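Local coordinates for amino acid adenylation domain-containing protein (Bacillus stratosphericus LAMA 585, PDB 6ULX), which probably activates a carboxylic or amino acid substrate with ATP as an acyl-adenylate, as other AMP-binding enzymes of the ANL superfamily do, at residues T17-L22 / T163-A168; Q50-R55 / P155-E160; F73-N78 / L127-L132. All blocks are in the same frame, centred on the assembly; numbering follows the deposited sequence.

How the contacts relate
Contacts 1 and 2 are surface contacts made by one long loop, between strands 150-152 and 173-178, as it passes two helices: 18-26 in contact 1 and 46-62 in contact 2. Contact 3 is buried and joins neighbouring parallel strands, 70-74 and 125-128. Their chemistry differs: the surface pair each rest on one side-chain amide or guanidinium bond to a loop carbonyl, whereas contact 3 combines a strand bond with an aspartate that binds two backbone N-H groups. Contact 2 touches both others: Leu-22 CD2 lies 4.0 Å from Gln-50 CA, and Met-156 CE lies 4.0 Å from Leu-127 CD1. Contacts 1 and 3 do not touch.

Contact 1. Residues T17-L22 / T163-A168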
loop_
_atom_site.group_PDB
_atom_site.type_symbol
_atom_site.label_atom_id
_atom_site.label_comp_id
_atom_site.label_asym_id
_atom_site.label_seq_id
_atom_site.Cartn_x
_atom_site.Cartn_y
_atom_site.Cartn_z
ATOM N N THR A 17 -18.568 8.076 -14.235
ATOM C CA THR A 17 -17.986 9.039 -13.316
ATOM C C THR A 17 -18.383 8.654 -11.895
ATOM O O THR A 17 -19.289 7.845 -11.673
ATOM C CB THR A 17 -18.441 10.472 -13.621
ATOM O OG1 THR A 17 -19.850 10.594 -13.397
ATOM C CG2 THR A 17 -18.122 10.839 -15.064
ATOM N N LEU A 18 -17.694 9.251 -10.921
ATOM C CA LEU A 18 -18.003 8.970 -9.525
ATOM C C LEU A 18 -19.343 9.553 -9.103
ATOM O O LEU A 18 -19.914 9.097 -8.105
ATOM C CB LEU A 18 -16.891 9.503 -8.625
ATOM C CG LEU A 18 -15.867 8.460 -8.163
ATOM C CD1 LEU A 18 -15.321 7.664 -9.328
ATOM C CD2 LEU A 18 -14.733 9.140 -7.394
ATOM N N GLN A 19 -19.857 10.547 -9.829
ATOM C CA GLN A 19 -21.191 11.058 -9.530
ATOM C C GLN A 19 -22.258 10.017 -9.845
ATOM O O GLN A 19 -23.211 9.849 -9.080
ATOM C CB GLN A 19 -21.448 12.344 -10.313
ATOM C CG GLN A 19 -20.631 13.520 -9.825
ATOM C CD GLN A 19 -20.733 14.720 -10.746
ATOM O OE1 GLN A 19 -21.298 14.632 -11.838
ATOM N NE2 GLN A 19 -20.185 15.850 -10.310
ATOM N N ASP A 20 -22.109 9.305 -10.963
ATOM C CA ASP A 20 -23.021 8.211 -11.267
ATOM C C ASP A 20 -22.925 7.112 -10.217
ATOM O O ASP A 20 -23.935 6.497 -9.855
ATOM C CB ASP A 20 -22.719 7.647 -12.657
ATOM C CG ASP A 20 -22.788 8.705 -13.741
ATOM O OD1 ASP A 20 -23.493 9.715 -13.542
ATOM O OD2 ASP A 20 -22.134 8.526 -14.793
ATOM N N VAL A 21 -21.715 6.854 -9.715
ATOM C CA VAL A 21 -21.530 5.805 -8.713
ATOM C C VAL A 21 -22.336 6.120 -7.459
ATOM O O VAL A 21 -23.052 5.262 -6.926
ATOM C CB VAL A 21 -20.034 5.632 -8.394
ATOM C CG1 VAL A 21 -19.851 4.757 -7.163
ATOM C CG2 VAL A 21 -19.300 5.041 -9.593
ATOM N N LEU A 22 -22.227 7.355 -6.964
ATOM C CA LEU A 22 -22.973 7.734 -5.769
ATOM C C LEU A 22 -24.476 7.693 -6.014
ATOM O O LEU A 22 -25.242 7.370 -5.102
ATOM C CB LEU A 22 -22.551 9.127 -5.305
ATOM C CG LEU A 22 -23.290 9.682 -4.085
ATOM C CD1 LEU A 22 -23.194 8.730 -2.907
ATOM C CD2 LEU A 22 -22.733 11.053 -3.712
ATOM N N THR A 163 -28.168 20.849 -4.817
ATOM C CA THR A 163 -28.366 19.750 -5.752
ATOM C C THR A 163 -27.824 20.045 -7.145
ATOM O O THR A 163 -27.985 19.215 -8.045
ATOM C CB THR A 163 -29.859 19.410 -5.848
ATOM O OG1 THR A 163 -30.581 20.541 -6.350
ATOM C CG2 THR A 163 -30.407 19.028 -4.479
ATOM N N ALA A 164 -27.188 21.198 -7.344
ATOM C CA ALA A 164 -26.614 21.558 -8.641
ATOM C C ALA A 164 -25.192 21.008 -8.693
ATOM O O ALA A 164 -24.231 21.664 -8.286
ATOM C CB ALA A 164 -26.642 23.067 -8.847
ATOM N N ALA A 165 -25.061 19.786 -9.199
ATOM C CA ALA A 165 -23.767 19.122 -9.288
ATOM C C ALA A 165 -23.066 19.503 -10.584
ATOM O O ALA A 165 -23.685 19.548 -11.651
ATOM C CB ALA A 165 -23.934 17.603 -9.213
ATOM N N HIS A 166 -21.772 19.778 -10.484
ATOM C CA HIS A 166 -20.981 20.064 -11.671
ATOM C C HIS A 166 -20.936 18.828 -12.564
ATOM O O HIS A 166 -20.558 17.746 -12.094
ATOM C CB HIS A 166 -19.567 20.483 -11.278
ATOM C CG HIS A 166 -18.706 20.860 -12.441
ATOM N ND1 HIS A 166 -18.697 22.129 -12.978
ATOM C CD2 HIS A 166 -17.830 20.133 -13.175
ATOM C CE1 HIS A 166 -17.848 22.170 -13.990
ATOM N NE2 HIS A 166 -17.309 20.972 -14.130
ATOM N N PRO A 167 -21.309 18.937 -13.844
ATOM C CA PRO A 167 -21.281 17.748 -14.712
ATOM C C PRO A 167 -19.858 17.313 -15.028
ATOM O O PRO A 167 -19.119 18.024 -15.715
ATOM C CB PRO A 167 -22.034 18.208 -15.968
ATOM C CG PRO A 167 -21.805 19.682 -16.014
ATOM C CD PRO A 167 -21.733 20.149 -14.576
ATOM N N ALA A 168 -19.469 16.143 -14.532
ATOM C CA ALA A 168 -18.110 15.655 -14.681
ATOM C C ALA A 168 -17.972 14.786 -15.924
ATOM O O ALA A 168 -18.920 14.125 -16.357
ATOM C CB ALA A 168 -17.686 14.857 -13.447
#
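Gln-19, in the first turn of helix 18-26, reaches across to the backbone of His-166 and supplies the hydrogen bond between the two segments. Gln-19 NE2 donates to His-166 O over 2.6 Å, with 163° at the hydrogen. The acceptor lies in the plane of the glutamine amide and the donor in the plane of the carbonyl. CG stands beside the backbone N (chi1 -70°) and the chain is extended beyond it, which carries the amide out from the helix to the loop. NE2 is also bonded to Val-89 O in helix 78-91, and this second acceptor helps fix the rotation of the amide. The bond leaves two acceptors near each other, Gln-19 OE1 and His-166 O at 3.2 Å, probably a mild electrostatic cost.

Van der Waals contacts flank this bond. Ala-168 CB lies 4.0 Å from Gln-19 OE1, while Ala-165 CB approaches Gln-19 NE2 at 4.3 Å. Thr-17, the N-cap residue of the helix, adds CG2, which comes to 3.6 Å from Ala-168 O; its OG1 turns instead to Asp-20 OD2 in a weak bond. His-193 touches both segments: its ND1 is bonded to Leu-18 N, and it packs on the side chains of Thr-17 and Ala-168.

Chemically, the contact depends on a single neutral amide. By using NE2 for carbonyls of both Val-89 and His-166, Gln-19 ties the start of helix 18-26 to helix 78-91 and to the irregular loop, without involving a charge.

Contact 2. Residues Q50-R55 / P155-E160. With SO4 (sulfate ion), chain M.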
loop_
_atom_site.group_PDB
_atom_site.type_symbol
_atom_site.label_atom_id
_atom_site.label_comp_id
_atom_site.label_asym_id
_atom_site.label_seq_id
_atom_site.Cartn_x
_atom_site.Cartn_y
_atom_site.Cartn_z
ATOM N N GLN A 50 -25.230 10.998 0.107
ATOM C CA GLN A 50 -25.481 11.934 -0.985
ATOM C C GLN A 50 -26.055 13.243 -0.466
ATOM O O GLN A 50 -25.634 14.325 -0.895
ATOM C CB GLN A 50 -26.428 11.298 -2.001
ATOM C CG GLN A 50 -26.671 12.128 -3.244
ATOM C CD GLN A 50 -27.453 11.371 -4.303
ATOM O OE1 GLN A 50 -28.514 10.811 -4.026
ATOM N NE2 GLN A 50 -26.923 11.340 -5.522
ATOM N N GLY A 51 -27.015 13.169 0.460
ATOM C CA GLY A 51 -27.585 14.386 1.006
ATOM C C GLY A 51 -26.574 15.204 1.776
ATOM O O GLY A 51 -26.458 16.413 1.582
ATOM N N ASP A 52 -25.830 14.552 2.671
ATOM C CA ASP A 52 -24.814 15.263 3.443
ATOM C C ASP A 52 -23.765 15.894 2.529
ATOM O O ASP A 52 -23.276 16.998 2.799
ATOM C CB ASP A 52 -24.149 14.308 4.435
ATOM C CG ASP A 52 -25.139 13.700 5.412
ATOM O OD1 ASP A 52 -26.096 14.403 5.806
ATOM O OD2 ASP A 52 -24.958 12.521 5.787
ATOM N N ALA A 53 -23.414 15.210 1.440
ATOM C CA ALA A 53 -22.431 15.758 0.512
ATOM C C ALA A 53 -22.941 17.043 -0.127
ATOM O O ALA A 53 -22.176 17.996 -0.324
ATOM C CB ALA A 53 -22.088 14.725 -0.563
ATOM N N GLU A 54 -24.236 17.089 -0.456
ATOM C CA GLU A 54 -24.803 18.298 -1.043
ATOM C C GLU A 54 -24.815 19.453 -0.050
ATOM O O GLU A 54 -24.749 20.619 -0.458
ATOM C CB GLU A 54 -26.217 18.020 -1.547
ATOM C CG GLU A 54 -26.281 16.977 -2.651
ATOM C CD GLU A 54 -27.702 16.555 -2.976
ATOM O OE1 GLU A 54 -27.928 16.025 -4.085
ATOM O OE2 GLU A 54 -28.588 16.751 -2.123
ATOM N N ARG A 55 -24.890 19.155 1.250
ATOM C CA ARG A 55 -24.855 20.215 2.252
ATOM C C ARG A 55 -23.458 20.812 2.362
ATOM O O ARG A 55 -23.292 22.039 2.373
ATOM C CB ARG A 55 -25.319 19.675 3.604
ATOM C CG ARG A 55 -26.721 19.090 3.581
ATOM C CD ARG A 55 -27.197 18.717 4.979
ATOM N NE ARG A 55 -28.405 17.900 4.933
ATOM C CZ ARG A 55 -29.637 18.387 4.805
ATOM N NH1 ARG A 55 -29.836 19.696 4.705
ATOM N NH2 ARG A 55 -30.674 17.560 4.773
ATOM N N PRO A 155 -19.702 22.171 10.863
ATOM C CA PRO A 155 -20.645 23.295 10.705
ATOM C C PRO A 155 -21.337 23.327 9.356
ATOM O O PRO A 155 -22.389 23.967 9.234
ATOM C CB PRO A 155 -19.757 24.534 10.905
ATOM C CG PRO A 155 -18.592 24.044 11.704
ATOM C CD PRO A 155 -18.351 22.624 11.243
ATOM N N MET A 156 -20.787 22.661 8.339
ATOM C CA MET A 156 -21.383 22.696 7.011
ATOM C C MET A 156 -22.557 21.736 6.862
ATOM O O MET A 156 -23.365 21.908 5.942
ATOM C CB MET A 156 -20.328 22.369 5.953
ATOM C CG MET A 156 -19.143 23.324 5.941
ATOM S SD MET A 156 -17.981 22.966 4.612
ATOM C CE MET A 156 -16.713 24.196 4.930
ATOM N N LEU A 157 -22.672 20.731 7.733
ATOM C CA LEU A 157 -23.791 19.803 7.636
ATOM C C LEU A 157 -25.115 20.453 8.030
ATOM O O LEU A 157 -26.176 19.916 7.703
ATOM C CB LEU A 157 -23.551 18.576 8.511
ATOM C CG LEU A 157 -22.597 17.491 8.007
ATOM C CD1 LEU A 157 -22.901 17.093 6.564
ATOM C CD2 LEU A 157 -21.149 17.932 8.150
ATOM N N THR A 158 -25.077 21.593 8.723
ATOM C CA THR A 158 -26.282 22.315 9.104
ATOM C C THR A 158 -26.731 23.307 8.035
ATOM O O THR A 158 -27.435 24.273 8.353
ATOM C CB THR A 158 -26.065 23.045 10.432
ATOM O OG1 THR A 158 -25.206 24.171 10.232
ATOM C CG2 THR A 158 -25.438 22.112 11.459
ATOM N N LEU A 159 -26.332 23.098 6.783
ATOM C CA LEU A 159 -26.737 23.929 5.662
ATOM C C LEU A 159 -27.688 23.147 4.764
ATOM O O LEU A 159 -27.814 21.925 4.870
ATOM C CB LEU A 159 -25.518 24.397 4.860
ATOM C CG LEU A 159 -24.414 25.107 5.646
ATOM C CD1 LEU A 159 -23.255 25.464 4.720
ATOM C CD2 LEU A 159 -24.947 26.344 6.341
ATOM N N GLU A 160 -28.363 23.864 3.871
ATOM C CA GLU A 160 -29.263 23.205 2.938
ATOM C C GLU A 160 -28.458 22.508 1.839
ATOM O O GLU A 160 -27.265 22.755 1.649
ATOM C CB GLU A 160 -30.261 24.200 2.342
ATOM C CG GLU A 160 -29.693 25.181 1.330
ATOM C CD GLU A 160 -29.137 26.439 1.969
ATOM O OE1 GLU A 160 -28.816 26.403 3.176
ATOM O OE2 GLU A 160 -29.025 27.463 1.264
HETATM S S SO4 M . -33.248 20.243 2.823
HETATM O O1 SO4 M . -32.038 20.964 3.212
HETATM O O2 SO4 M . -33.359 20.230 1.367
HETATM O O3 SO4 M . -33.188 18.871 3.324
HETATM O O4 SO4 M . -34.413 20.912 3.393
#
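Arg-55 and Glu-160 bring the two backbones together, their CA atoms 5.4 Å apart. Residues 50-55 belong to helix 46-62, while 155-160 begin with three residues of helical backbone angles and then run out as loop along that helix. Where they meet, Arg-55 CA faces Glu-160 O at 3.6 Å in a CA-H...O contact, with 169° at the hydrogen. The same Glu-160 O accepts a hydrogen bond from Thr-58 OG1, one turn further along the helix, and Glu-54 is joined through its backbone to Asp-162.

The Arg-55 side chain continues the contact outward. From CG to NE it is extended, passing the loop carbonyls: Arg-55 CD lies 3.1 Å from Leu-157 O. At the end chi4 (-83°) twists the guanidinium so that Leu-159 O lies at its edge, in its plane. Arg-55 NH1 donates to Leu-159 O over 3.0 Å, nearly straight at 166°, although the donor is tilted from the carbonyl plane. The guanidinium also holds a sulfate, probably from the crystallisation liquor: Arg-55 NH1 donates to sulfate O1 at 2.9 Å, and Arg-55 NH2 to sulfate O3 at 3.2 Å.

One turn earlier on the helix the contact is apolar, Leu-157 CD1 packing on Asp-52 CB at 3.7 Å. The carboxylate of Asp-52 is engaged by Gln-44, and that of Glu-54 forms a salt bridge with Arg-161.

Arg-55 thus does two jobs: NH1 is shared by a neutral backbone carbonyl and an anion, and so joins loop to helix. The cation is probably offset in part by the sulfate in this crystal.

Contact 3. Residues F73-N78 / L127-L132; sequences FQFSSN and LTDDSL. With SO4 (sulfate ion), chain C.
The Phe-75 side chain runs from Asp-129 to Leu-127, one ring face on Leu-127 O and an edge on the Asp-129 carboxylate. Phe-75 CB starts 3.7 Å from Asp-129 OD2, which CG also faces; chi1 of -71° swings the ring toward 127-129. Phe-75 CD1 meets Asp-129 OD1 at 3.2 Å, near the ring plane, and CE1 reaches Thr-128 O. On the other side CD2 faces Leu-127 O, and Phe-75 CE2, 3.6 Å from Leu-127 O, lies over one face of the Phe-73 ring, toward its rim. Phe-75 CZ shares that oxygen and packs on Leu-127 CG at 3.8 Å.

Asp-129 OD1 has no hydrogen-bond partner in the model, but Asp-129 OD2 accepts from Ser-76 N at 2.8 Å and Ser-77 N at 2.7 Å, which probably helps hold the chain as it leaves the strand. Gln-74 N donates to Leu-127 O at 3.0 Å, linking the parallel strands.

Ser-77 is the N-cap of helix 78-91: its OG accepts from Ala-80 N and donates to a sulfate, probably from the crystallisation liquor, also bound by Asn-78 N, His-79 N and Arg-245. Strand 70-74, helix 78-91 and strand 94-97 form a beta-alpha-beta crossover, the unit of parallel alpha/beta folds.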
loop_
_atom_site.group_PDB
_atom_site.type_symbol
_atom_site.label_atom_id
_atom_site.label_comp_id
_atom_site.label_asym_id
_atom_site.label_seq_id
_atom_site.Cartn_x
_atom_site.Cartn_y
_atom_site.Cartn_z
ATOM N N PHE A 73 -7.023 17.922 2.270
ATOM C CA PHE A 73 -7.721 17.169 3.306
ATOM C C PHE A 73 -6.792 16.903 4.487
ATOM O O PHE A 73 -5.671 16.414 4.310
ATOM C CB PHE A 73 -8.253 15.844 2.755
ATOM C CG PHE A 73 -9.543 15.967 2.000
ATOM C CD1 PHE A 73 -9.903 17.157 1.391
ATOM C CD2 PHE A 73 -10.411 14.889 1.916
ATOM C CE1 PHE A 73 -11.100 17.267 0.700
ATOM C CE2 PHE A 73 -11.611 14.991 1.233
ATOM C CZ PHE A 73 -11.958 16.181 0.626
ATOM N N GLN A 74 -7.263 17.232 5.689
ATOM C CA GLN A 74 -6.564 16.939 6.944
ATOM C C GLN A 74 -7.639 16.487 7.938
ATOM O O GLN A 74 -8.232 17.309 8.642
ATOM C CB GLN A 74 -5.802 18.148 7.454
ATOM C CG GLN A 74 -4.564 18.498 6.642
ATOM C CD GLN A 74 -3.410 17.552 6.902
ATOM O OE1 GLN A 74 -2.612 17.765 7.816
ATOM N NE2 GLN A 74 -3.314 16.499 6.094
ATOM N N PHE A 75 -7.885 15.183 7.989
ATOM C CA PHE A 75 -8.998 14.640 8.750
ATOM C C PHE A 75 -8.538 13.564 9.719
ATOM O O PHE A 75 -7.623 12.792 9.424
ATOM C CB PHE A 75 -10.070 14.042 7.822
ATOM C CG PHE A 75 -10.848 15.067 7.055
ATOM C CD1 PHE A 75 -11.866 15.777 7.668
ATOM C CD2 PHE A 75 -10.569 15.319 5.718
ATOM C CE1 PHE A 75 -12.585 16.722 6.969
ATOM C CE2 PHE A 75 -11.293 16.259 5.014
ATOM C CZ PHE A 75 -12.304 16.962 5.640
ATOM N N SER A 76 -9.184 13.534 10.888
ATOM C CA SER A 76 -9.092 12.418 11.815
ATOM C C SER A 76 -10.369 11.596 11.875
ATOM O O SER A 76 -10.327 10.458 12.351
ATOM C CB SER A 76 -8.770 12.916 13.228
ATOM O OG SER A 76 -9.812 13.750 13.714
ATOM N N SER A 77 -11.490 12.140 11.406
ATOM C CA SER A 77 -12.787 11.481 11.467
ATOM C C SER A 77 -13.124 10.877 10.111
ATOM O O SER A 77 -13.035 11.559 9.083
ATOM C CB SER A 77 -13.875 12.477 11.887
ATOM O OG SER A 77 -15.139 12.104 11.364
ATOM N N ASN A 78 -13.519 9.601 10.118
ATOM C CA ASN A 78 -13.916 8.946 8.878
ATOM C C ASN A 78 -15.191 9.557 8.315
ATOM O O ASN A 78 -15.302 9.769 7.100
ATOM C CB ASN A 78 -14.102 7.446 9.108
ATOM C CG ASN A 78 -12.788 6.718 9.320
ATOM O OD1 ASN A 78 -11.823 6.935 8.591
ATOM N ND2 ASN A 78 -12.745 5.851 10.326
ATOM N N LEU A 127 -9.327 21.581 4.461
ATOM C CA LEU A 127 -10.590 21.127 5.031
ATOM C C LEU A 127 -10.287 20.138 6.151
ATOM O O LEU A 127 -9.493 19.207 5.964
ATOM C CB LEU A 127 -11.457 20.488 3.952
ATOM C CG LEU A 127 -12.957 20.390 4.197
ATOM C CD1 LEU A 127 -13.567 21.737 4.529
ATOM C CD2 LEU A 127 -13.627 19.794 2.960
ATOM N N THR A 128 -10.913 20.346 7.312
ATOM C CA THR A 128 -10.483 19.708 8.550
ATOM C C THR A 128 -11.698 19.329 9.392
ATOM O O THR A 128 -12.845 19.613 9.036
ATOM C CB THR A 128 -9.549 20.648 9.330
ATOM O OG1 THR A 128 -8.584 21.217 8.431
ATOM C CG2 THR A 128 -8.819 19.919 10.445
ATOM N N ASP A 129 -11.424 18.661 10.510
ATOM C CA ASP A 129 -12.420 18.321 11.512
ATOM C C ASP A 129 -12.433 19.370 12.619
ATOM O O ASP A 129 -11.509 20.175 12.761
ATOM C CB ASP A 129 -12.130 16.950 12.123
ATOM C CG ASP A 129 -12.389 15.819 11.161
ATOM O OD1 ASP A 129 -13.402 15.887 10.434
ATOM O OD2 ASP A 129 -11.580 14.865 11.130
ATOM N N ASP A 130 -13.503 19.347 13.420
ATOM C CA ASP A 130 -13.539 20.177 14.619
ATOM C C ASP A 130 -12.457 19.752 15.604
ATOM O O ASP A 130 -11.852 20.594 16.279
ATOM C CB ASP A 130 -14.914 20.096 15.280
ATOM C CG ASP A 130 -15.931 21.012 14.626
ATOM O OD1 ASP A 130 -15.535 22.076 14.103
ATOM O OD2 ASP A 130 -17.133 20.672 14.645
ATOM N N SER A 131 -12.196 18.448 15.697
ATOM C CA SER A 131 -11.164 17.966 16.606
ATOM C C SER A 131 -9.774 18.399 16.166
ATOM O O SER A 131 -8.907 18.650 17.014
ATOM C CB SER A 131 -11.228 16.442 16.709
ATOM O OG SER A 131 -10.918 15.839 15.464
ATOM N N LEU A 132 -9.543 18.502 14.855
ATOM C CA LEU A 132 -8.220 18.811 14.327
ATOM C C LEU A 132 -8.013 20.284 14.004
ATOM O O LEU A 132 -6.862 20.725 13.933
ATOM C CB LEU A 132 -7.956 18.000 13.051
ATOM C CG LEU A 132 -7.157 16.708 13.180
ATOM C CD1 LEU A 132 -7.036 16.036 11.816
ATOM C CD2 LEU A 132 -5.786 16.973 13.769
HETATM S S SO4 C . -15.607 8.902 13.065
HETATM O O1 SO4 C . -14.338 8.238 12.802
HETATM O O2 SO4 C . -16.412 8.924 11.850
HETATM O O3 SO4 C . -15.357 10.272 13.509
HETATM O O4 SO4 C . -16.326 8.171 14.113
#